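Local coordinates for protein choline dehydrogenase and related flavoproteins (Aspergillus oryzae, PDB 3Q9T) that oxidises formate with an 8-formyl-FAD cofactor, as a member of the glucose-methanol-choline oxidoreductase family, at residues L196-D201 with L353-F358; P390-D395 with V419-V424. All blocks are in the same frame, centred on the assembly; numbering follows the deposited sequence.

How the contacts relate
Contacts 1 and 2 are two antiparallel strand pairings in one mixed sheet, their centres about 11 Å apart. Across this part of the sheet the strands run 195-204, 353-358, 392-397 and 415-423, so contact 1 joins the first two, contact 2 the last two, and strands 353-358 and 392-397 join the contacts to each other. Here G357 O lies 2.7 Å from L394 N, a probable hydrogen bond, while F358 packs on E393. Contact 1 closes before contact 2 opens along the chain. The L353 and E393 side chains lie, at their nearest atoms, about 6 and 7 Å from the bound 8-formyl-FAD, placing both pairings beside the flavin site.

Contact 1 (L196-D201 with L353-F358); sequences LTHCCD and LELVGF
T197 and V356 form the hydrogen-bonded pair at the centre of an antiparallel strand pairing, part of the large mixed sheet beside the flavin in this GMC oxidoreductase. The non-hydrogen-bonded pairs L196-G357 and H198-L355 flank it. T197 N donates to V356 O at 2.8 Å, and V356 N returns the bond to T197 O at 3.0 Å; both are nearly straight, with N-H...O angles of 165°. At C199, where strand 195-204 is interrupted, the backbones separate. C199 N reaches E354 O only in a weak bond of 3.3 Å, and a water donating to both C199 O and E354 O bridges the gap there.

On the face with L196, H198 and L355, the CD2 methyl of L355 sits over the imidazole of H198 as a CH-pi contact, 3.8 Å from the ring centroid and 12° off its normal. The two side chains run alongside each other, and H198 ND1 bonds to E186 OE2, which would limit rotation of the ring. L196 CD1 lies against the V356-G357 peptide, where glycine has no side chain to intervene, and helix 167-179 covers this face through W177, R170 and L173. On the other face, T197 CG2 meets the edge of the F358 ring at CE1, 4.0 Å away, while its OG1 bonds to I185 O. V356 CG2 packs on C199 CB at 3.8 Å.

The charged end of E354 is satisfied outside the pairing: OE1 forms a salt bridge with R170, and OE2 accepts a hydrogen bond from I163 N. T100, which binds FAD, touches both C199 and L353. A C199 chi1 of 59° sets the thiol between backbone N and carbonyl carbon, with SG 3.4 Å from L353 O.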
ATOM      1  N   LEU A 196     -32.112   6.042  12.306  1.00 20.49           N
ATOM      2  CA  LEU A 196     -31.467   5.001  13.087  1.00 19.49           C
ATOM      3  C   LEU A 196     -32.440   3.841  13.286  1.00 26.62           C
ATOM      4  O   LEU A 196     -33.573   4.049  13.716  1.00 22.24           O
ATOM      5  CB  LEU A 196     -31.043   5.554  14.441  1.00 20.46           C
ATOM      6  CG  LEU A 196     -30.244   4.584  15.307  1.00 23.98           C
ATOM      7  CD1 LEU A 196     -28.817   4.417  14.762  1.00 20.29           C
ATOM      8  CD2 LEU A 196     -30.230   5.067  16.750  1.00 17.10           C
ATOM      9  N   THR A 197     -31.989   2.624  12.976  1.00 22.23           N
ATOM     10  CA  THR A 197     -32.860   1.458  12.981  1.00 24.02           C
ATOM     11  C   THR A 197     -32.278   0.284  13.773  1.00 21.95           C
ATOM     12  O   THR A 197     -31.063   0.188  13.958  1.00 19.84           O
ATOM     13  CB  THR A 197     -33.160   0.991  11.530  1.00 21.67           C
ATOM     14  OG1 THR A 197     -34.255   0.058  11.527  1.00 18.41           O
ATOM     15  CG2 THR A 197     -31.937   0.347  10.899  1.00 14.67           C
ATOM     16  N   HIS A 198     -33.151  -0.603  14.243  1.00 18.23           N
ATOM     17  CA  HIS A 198     -32.710  -1.878  14.793  1.00 17.78           C
ATOM     18  C   HIS A 198     -32.581  -2.867  13.628  1.00 21.49           C
ATOM     19  O   HIS A 198     -33.591  -3.319  13.064  1.00 16.04           O
ATOM     20  CB  HIS A 198     -33.706  -2.412  15.826  1.00 23.52           C
ATOM     21  CG  HIS A 198     -33.646  -1.719  17.151  1.00 19.43           C
ATOM     22  ND1 HIS A 198     -34.416  -0.614  17.451  1.00 16.54           N
ATOM     23  CD2 HIS A 198     -32.919  -1.985  18.263  1.00 23.42           C
ATOM     24  CE1 HIS A 198     -34.159  -0.225  18.684  1.00 19.54           C
ATOM     25  NE2 HIS A 198     -33.248  -1.032  19.197  1.00 24.33           N
ATOM     26  N   CYS A 199     -31.343  -3.191  13.259  1.00 18.86           N
ATOM     27  CA  CYS A 199     -31.085  -3.979  12.049  1.00 20.31           C
ATOM     28  C   CYS A 199     -31.490  -5.433  12.185  1.00 18.16           C
ATOM     29  O   CYS A 199     -31.477  -6.000  13.285  1.00 18.21           O
ATOM     30  CB  CYS A 199     -29.602  -3.905  11.640  1.00 20.13           C
ATOM     31  SG  CYS A 199     -28.437  -4.495  12.869  1.00 20.25           S
ATOM     32  N   CYS A 200     -31.851  -6.033  11.057  1.00 17.30           N
ATOM     33  CA  CYS A 200     -32.038  -7.475  10.996  1.00 17.89           C
ATOM     34  C   CYS A 200     -30.768  -8.161  10.527  1.00 19.75           C
ATOM     35  O   CYS A 200     -29.876  -7.525   9.986  1.00 20.12           O
ATOM     36  CB  CYS A 200     -33.196  -7.841  10.075  1.00 24.97           C
ATOM     37  SG  CYS A 200     -34.782  -7.273  10.685  1.00 29.95           S
ATOM     38  N   ASP A 201     -30.706  -9.468  10.716  1.00 19.06           N
ATOM     39  CA  ASP A 201     -29.476 -10.182  10.507  1.00 20.79           C
ATOM     40  C   ASP A 201     -29.719 -11.579   9.988  1.00 20.83           C
ATOM     41  O   ASP A 201     -30.758 -12.172  10.261  1.00 24.76           O
ATOM     42  CB  ASP A 201     -28.721 -10.270  11.824  1.00 19.76           C
ATOM     43  CG  ASP A 201     -28.079  -8.969  12.200  1.00 23.96           C
ATOM     44  OD1 ASP A 201     -28.622  -8.264  13.077  1.00 24.99           O
ATOM     45  OD2 ASP A 201     -27.030  -8.649  11.600  1.00 25.02           O
ATOM     46  N   LEU A 353     -23.540  -5.994  16.023  1.00 20.41           N
ATOM     47  CA  LEU A 353     -24.034  -4.777  15.418  1.00 19.62           C
ATOM     48  C   LEU A 353     -25.542  -4.810  15.614  1.00 22.23           C
ATOM     49  O   LEU A 353     -26.189  -5.717  15.105  1.00 19.14           O
ATOM     50  CB  LEU A 353     -23.713  -4.785  13.924  1.00 16.54           C
ATOM     51  CG  LEU A 353     -23.540  -3.467  13.159  1.00 27.59           C
ATOM     52  CD1 LEU A 353     -23.728  -3.673  11.653  1.00 16.18           C
ATOM     53  CD2 LEU A 353     -24.423  -2.335  13.685  1.00 14.86           C
ATOM     54  N   GLU A 354     -26.106  -3.839  16.336  1.00 18.63           N
ATOM     55  CA  GLU A 354     -27.541  -3.889  16.685  1.00 20.65           C
ATOM     56  C   GLU A 354     -28.310  -2.651  16.263  1.00 21.80           C
ATOM     57  O   GLU A 354     -29.510  -2.725  15.985  1.00 15.99           O
ATOM     58  CB  GLU A 354     -27.738  -4.123  18.185  1.00 14.38           C
ATOM     59  CG  GLU A 354     -27.126  -5.436  18.677  1.00 16.65           C
ATOM     60  CD  GLU A 354     -27.157  -5.573  20.184  1.00 22.23           C
ATOM     61  OE1 GLU A 354     -27.215  -4.512  20.848  1.00 18.29           O
ATOM     62  OE2 GLU A 354     -27.129  -6.725  20.698  1.00 19.36           O
ATOM     63  N   LEU A 355     -27.614  -1.518  16.265  1.00 17.37           N
ATOM     64  CA  LEU A 355     -28.161  -0.266  15.782  1.00 17.58           C
ATOM     65  C   LEU A 355     -27.353   0.204  14.584  1.00 21.27           C
ATOM     66  O   LEU A 355     -26.108   0.206  14.602  1.00 18.77           O
ATOM     67  CB  LEU A 355     -28.139   0.800  16.883  1.00 21.31           C
ATOM     68  CG  LEU A 355     -29.143   0.559  18.005  1.00 22.86           C
ATOM     69  CD1 LEU A 355     -28.757   1.315  19.260  1.00 25.37           C
ATOM     70  CD2 LEU A 355     -30.574   0.901  17.553  1.00 20.86           C
ATOM     71  N   VAL A 356     -28.075   0.630  13.558  1.00 17.06           N
ATOM     72  CA  VAL A 356     -27.478   1.066  12.311  1.00 18.05           C
ATOM     73  C   VAL A 356     -28.167   2.342  11.849  1.00 19.34           C
ATOM     74  O   VAL A 356     -29.411   2.430  11.873  1.00 18.16           O
ATOM     75  CB  VAL A 356     -27.630  -0.033  11.210  1.00 18.31           C
ATOM     76  CG1 VAL A 356     -27.233   0.510   9.849  1.00 17.64           C
ATOM     77  CG2 VAL A 356     -26.833  -1.285  11.576  1.00 14.73           C
ATOM     78  N   GLY A 357     -27.372   3.316  11.402  1.00 18.15           N
ATOM     79  CA  GLY A 357     -27.911   4.604  10.989  1.00 17.06           C
ATOM     80  C   GLY A 357     -27.800   4.934   9.506  1.00 18.53           C
ATOM     81  O   GLY A 357     -26.770   4.710   8.868  1.00 19.73           O
ATOM     82  N   PHE A 358     -28.868   5.486   8.946  1.00 16.66           N
ATOM     83  CA  PHE A 358     -28.865   5.865   7.534  1.00 22.34           C
ATOM     84  C   PHE A 358     -29.202   7.347   7.343  1.00 16.61           C
ATOM     85  O   PHE A 358     -30.306   7.699   6.937  1.00 20.54           O
ATOM     86  CB  PHE A 358     -29.824   4.970   6.739  1.00 22.43           C
ATOM     87  CG  PHE A 358     -29.452   3.508   6.765  1.00 22.76           C
ATOM     88  CD1 PHE A 358     -30.062   2.639   7.647  1.00 13.82           C
ATOM     89  CD2 PHE A 358     -28.475   3.009   5.908  1.00 21.72           C
ATOM     90  CE1 PHE A 358     -29.715   1.294   7.661  1.00 18.91           C
ATOM     91  CE2 PHE A 358     -28.134   1.674   5.913  1.00 14.36           C
ATOM     92  CZ  PHE A 358     -28.749   0.818   6.794  1.00 22.49           C
TER
HETATM   93  O   HOH W   1     -31.265  -4.710  15.825  1.00 19.23           O
HETATM   94  O   HOH W   2     -25.805  -6.486  11.944  1.00 20.45           O

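Contact 2 (P390-D395 with V419-V424); sequences PHFELD and VVVDLV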
ATOM      1  N   PRO A 390     -30.012   7.821   1.417  1.00 16.35           N
ATOM      2  CA  PRO A 390     -29.066   8.172   2.478  1.00 17.24           C
ATOM      3  C   PRO A 390     -27.739   8.595   1.865  1.00 22.01           C
ATOM      4  O   PRO A 390     -27.497   8.339   0.684  1.00 19.81           O
ATOM      5  CB  PRO A 390     -28.849   6.843   3.211  1.00 16.76           C
ATOM      6  CG  PRO A 390     -30.025   5.996   2.852  1.00 16.69           C
ATOM      7  CD  PRO A 390     -30.430   6.412   1.479  1.00 16.56           C
ATOM      8  N   HIS A 391     -26.895   9.243   2.657  1.00 18.35           N
ATOM      9  CA  HIS A 391     -25.496   9.429   2.288  1.00 19.01           C
ATOM     10  C   HIS A 391     -24.608   8.355   2.916  1.00 20.47           C
ATOM     11  O   HIS A 391     -23.597   7.951   2.330  1.00 21.58           O
ATOM     12  CB  HIS A 391     -25.015  10.815   2.704  1.00 14.23           C
ATOM     13  CG  HIS A 391     -25.602  11.917   1.890  1.00 16.07           C
ATOM     14  ND1 HIS A 391     -26.053  13.094   2.443  1.00 18.79           N
ATOM     15  CD2 HIS A 391     -25.813  12.020   0.556  1.00 17.51           C
ATOM     16  CE1 HIS A 391     -26.505  13.885   1.485  1.00 22.21           C
ATOM     17  NE2 HIS A 391     -26.379  13.254   0.331  1.00 21.02           N
ATOM     18  N   PHE A 392     -24.982   7.890   4.106  1.00 14.63           N
ATOM     19  CA  PHE A 392     -24.159   6.915   4.821  1.00 17.44           C
ATOM     20  C   PHE A 392     -24.953   5.780   5.417  1.00 20.61           C
ATOM     21  O   PHE A 392     -26.143   5.913   5.678  1.00 17.84           O
ATOM     22  CB  PHE A 392     -23.358   7.584   5.937  1.00 19.25           C
ATOM     23  CG  PHE A 392     -22.291   8.503   5.434  1.00 24.44           C
ATOM     24  CD1 PHE A 392     -20.982   8.052   5.302  1.00 20.79           C
ATOM     25  CD2 PHE A 392     -22.602   9.813   5.057  1.00 16.84           C
ATOM     26  CE1 PHE A 392     -19.991   8.904   4.811  1.00 23.00           C
ATOM     27  CE2 PHE A 392     -21.624  10.669   4.570  1.00 21.22           C
ATOM     28  CZ  PHE A 392     -20.314  10.216   4.439  1.00 18.83           C
ATOM     29  N   GLU A 393     -24.273   4.650   5.592  1.00 21.15           N
ATOM     30  CA  GLU A 393     -24.680   3.664   6.584  1.00 21.00           C
ATOM     31  C   GLU A 393     -23.665   3.785   7.700  1.00 21.46           C
ATOM     32  O   GLU A 393     -22.454   3.658   7.471  1.00 19.85           O
ATOM     33  CB  GLU A 393     -24.697   2.232   6.036  1.00 16.56           C
ATOM     34  CG  GLU A 393     -24.719   1.181   7.149  1.00 17.63           C
ATOM     35  CD  GLU A 393     -25.015  -0.244   6.660  1.00 20.68           C
ATOM     36  OE1 GLU A 393     -24.896  -1.189   7.477  1.00 19.15           O
ATOM     37  OE2 GLU A 393     -25.382  -0.429   5.478  1.00 17.25           O
ATOM     38  N   LEU A 394     -24.158   4.075   8.897  1.00 22.30           N
ATOM     39  CA  LEU A 394     -23.317   4.144  10.082  1.00 20.42           C
ATOM     40  C   LEU A 394     -23.546   2.926  10.965  1.00 22.28           C
ATOM     41  O   LEU A 394     -24.597   2.787  11.602  1.00 22.29           O
ATOM     42  CB  LEU A 394     -23.611   5.421  10.860  1.00 22.31           C
ATOM     43  CG  LEU A 394     -23.422   6.673  10.025  1.00 24.87           C
ATOM     44  CD1 LEU A 394     -23.809   7.943  10.824  1.00 22.30           C
ATOM     45  CD2 LEU A 394     -21.978   6.721   9.529  1.00 18.37           C
ATOM     46  N   ASP A 395     -22.565   2.033  10.976  1.00 17.61           N
ATOM     47  CA  ASP A 395     -22.625   0.841  11.795  1.00 18.48           C
ATOM     48  C   ASP A 395     -21.941   1.074  13.112  1.00 20.25           C
ATOM     49  O   ASP A 395     -20.756   1.411  13.157  1.00 21.94           O
ATOM     50  CB  ASP A 395     -21.973  -0.346  11.076  1.00 20.33           C
ATOM     51  CG  ASP A 395     -22.579  -0.584   9.715  1.00 27.30           C
ATOM     52  OD1 ASP A 395     -23.837  -0.609   9.618  1.00 22.67           O
ATOM     53  OD2 ASP A 395     -21.798  -0.708   8.742  1.00 27.54           O
ATOM     54  N   VAL A 419     -17.037   2.461  15.030  1.00 19.52           N
ATOM     55  CA  VAL A 419     -18.009   3.081  14.136  1.00 18.08           C
ATOM     56  C   VAL A 419     -17.546   2.916  12.699  1.00 21.30           C
ATOM     57  O   VAL A 419     -16.471   3.390  12.324  1.00 24.34           O
ATOM     58  CB  VAL A 419     -18.167   4.604  14.402  1.00 24.83           C
ATOM     59  CG1 VAL A 419     -19.116   5.226  13.392  1.00 20.26           C
ATOM     60  CG2 VAL A 419     -18.648   4.862  15.809  1.00 18.11           C
ATOM     61  N   VAL A 420     -18.351   2.243  11.888  1.00 22.80           N
ATOM     62  CA  VAL A 420     -18.012   2.078  10.489  1.00 21.50           C
ATOM     63  C   VAL A 420     -18.707   3.179   9.673  1.00 20.59           C
ATOM     64  O   VAL A 420     -19.932   3.184   9.531  1.00 19.27           O
ATOM     65  CB  VAL A 420     -18.394   0.667   9.982  1.00 22.77           C
ATOM     66  CG1 VAL A 420     -17.917   0.475   8.571  1.00 18.66           C
ATOM     67  CG2 VAL A 420     -17.788  -0.403  10.885  1.00 20.84           C
ATOM     68  N   VAL A 421     -17.927   4.131   9.177  1.00 14.18           N
ATOM     69  CA  VAL A 421     -18.493   5.198   8.356  1.00 23.75           C
ATOM     70  C   VAL A 421     -18.425   4.781   6.882  1.00 23.25           C
ATOM     71  O   VAL A 421     -17.377   4.839   6.216  1.00 20.45           O
ATOM     72  CB  VAL A 421     -17.838   6.572   8.640  1.00 23.47           C
ATOM     73  CG1 VAL A 421     -18.600   7.681   7.945  1.00 16.24           C
ATOM     74  CG2 VAL A 421     -17.836   6.836  10.126  1.00 13.04           C
ATOM     75  N   ASP A 422     -19.563   4.297   6.406  1.00 18.65           N
ATOM     76  CA  ASP A 422     -19.676   3.694   5.095  1.00 20.63           C
ATOM     77  C   ASP A 422     -20.341   4.682   4.122  1.00 18.95           C
ATOM     78  O   ASP A 422     -21.524   4.985   4.263  1.00 17.69           O
ATOM     79  CB  ASP A 422     -20.518   2.428   5.251  1.00 19.10           C
ATOM     80  CG  ASP A 422     -20.771   1.714   3.948  1.00 26.49           C
ATOM     81  OD1 ASP A 422     -20.629   2.339   2.870  1.00 27.96           O
ATOM     82  OD2 ASP A 422     -21.146   0.521   4.006  1.00 28.92           O
ATOM     83  N   LEU A 423     -19.580   5.189   3.151  1.00 16.57           N
ATOM     84  CA  LEU A 423     -20.137   6.107   2.133  1.00 15.03           C
ATOM     85  C   LEU A 423     -20.910   5.236   1.149  1.00 25.19           C
ATOM     86  O   LEU A 423     -20.342   4.444   0.376  1.00 15.69           O
ATOM     87  CB  LEU A 423     -19.030   6.850   1.407  1.00 15.30           C
ATOM     88  CG  LEU A 423     -19.207   8.204   0.723  1.00 30.68           C
ATOM     89  CD1 LEU A 423     -18.355   8.215  -0.544  1.00 18.56           C
ATOM     90  CD2 LEU A 423     -20.655   8.564   0.408  1.00 18.99           C
ATOM     91  N   VAL A 424     -22.220   5.375   1.190  1.00 18.59           N
ATOM     92  CA  VAL A 424     -23.097   4.394   0.593  1.00 16.28           C
ATOM     93  C   VAL A 424     -23.499   4.837  -0.830  1.00 21.77           C
ATOM     94  O   VAL A 424     -23.854   4.022  -1.689  1.00 23.21           O
ATOM     95  CB  VAL A 424     -24.273   4.207   1.588  1.00 23.73           C
ATOM     96  CG1 VAL A 424     -25.590   4.499   0.959  1.00 26.88           C
ATOM     97  CG2 VAL A 424     -24.184   2.851   2.294  1.00 17.88           C
TER
HETATM   98  O   HOH W   3     -21.222  -0.763   6.176  1.00 25.50           O
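A chi1 of -68° sets F392 CG anti to its own carbonyl carbon and leans the ring obliquely across V421, with CD1 3.6 Å from V421 CG1 and CE1 4.1 Å from L423 CB. L394, with a similar first torsion (-57°), lies alongside V421, its CD2 3.9 Å from V421 CG1. On the face opposite F392, L394, V421 and L423, E393 CB packs on V424 CG2 at 3.8 Å, and the chain, extended from CG onward, carries OE2 to a hydrogen bond from R553 N.

D395 and D422 share that face. One water donates to both OD2 atoms, 2.6 Å from that of D395, bridging carboxylates not themselves in contact; a salt bridge to R553 gives D395 OD2 a second partner, probably easing the gathering of acidic groups. The antiparallel strands 392-395 and 419-423 set E393-D422 and D395-V420 as hydrogen-bonded pairs, F392-L423 and L394-V421 as non-hydrogen-bonded pairs. Five hydrogen bonds join the backbones; V424 N donates to H391 O at one end, and V420 N to D395 O (2.8 Å) at the other.

Helix 454-473 packs against L394, V419 and L423, strand 353-358 adjoins 392-397, and strand 308-316 continues the sheet beyond 415-423.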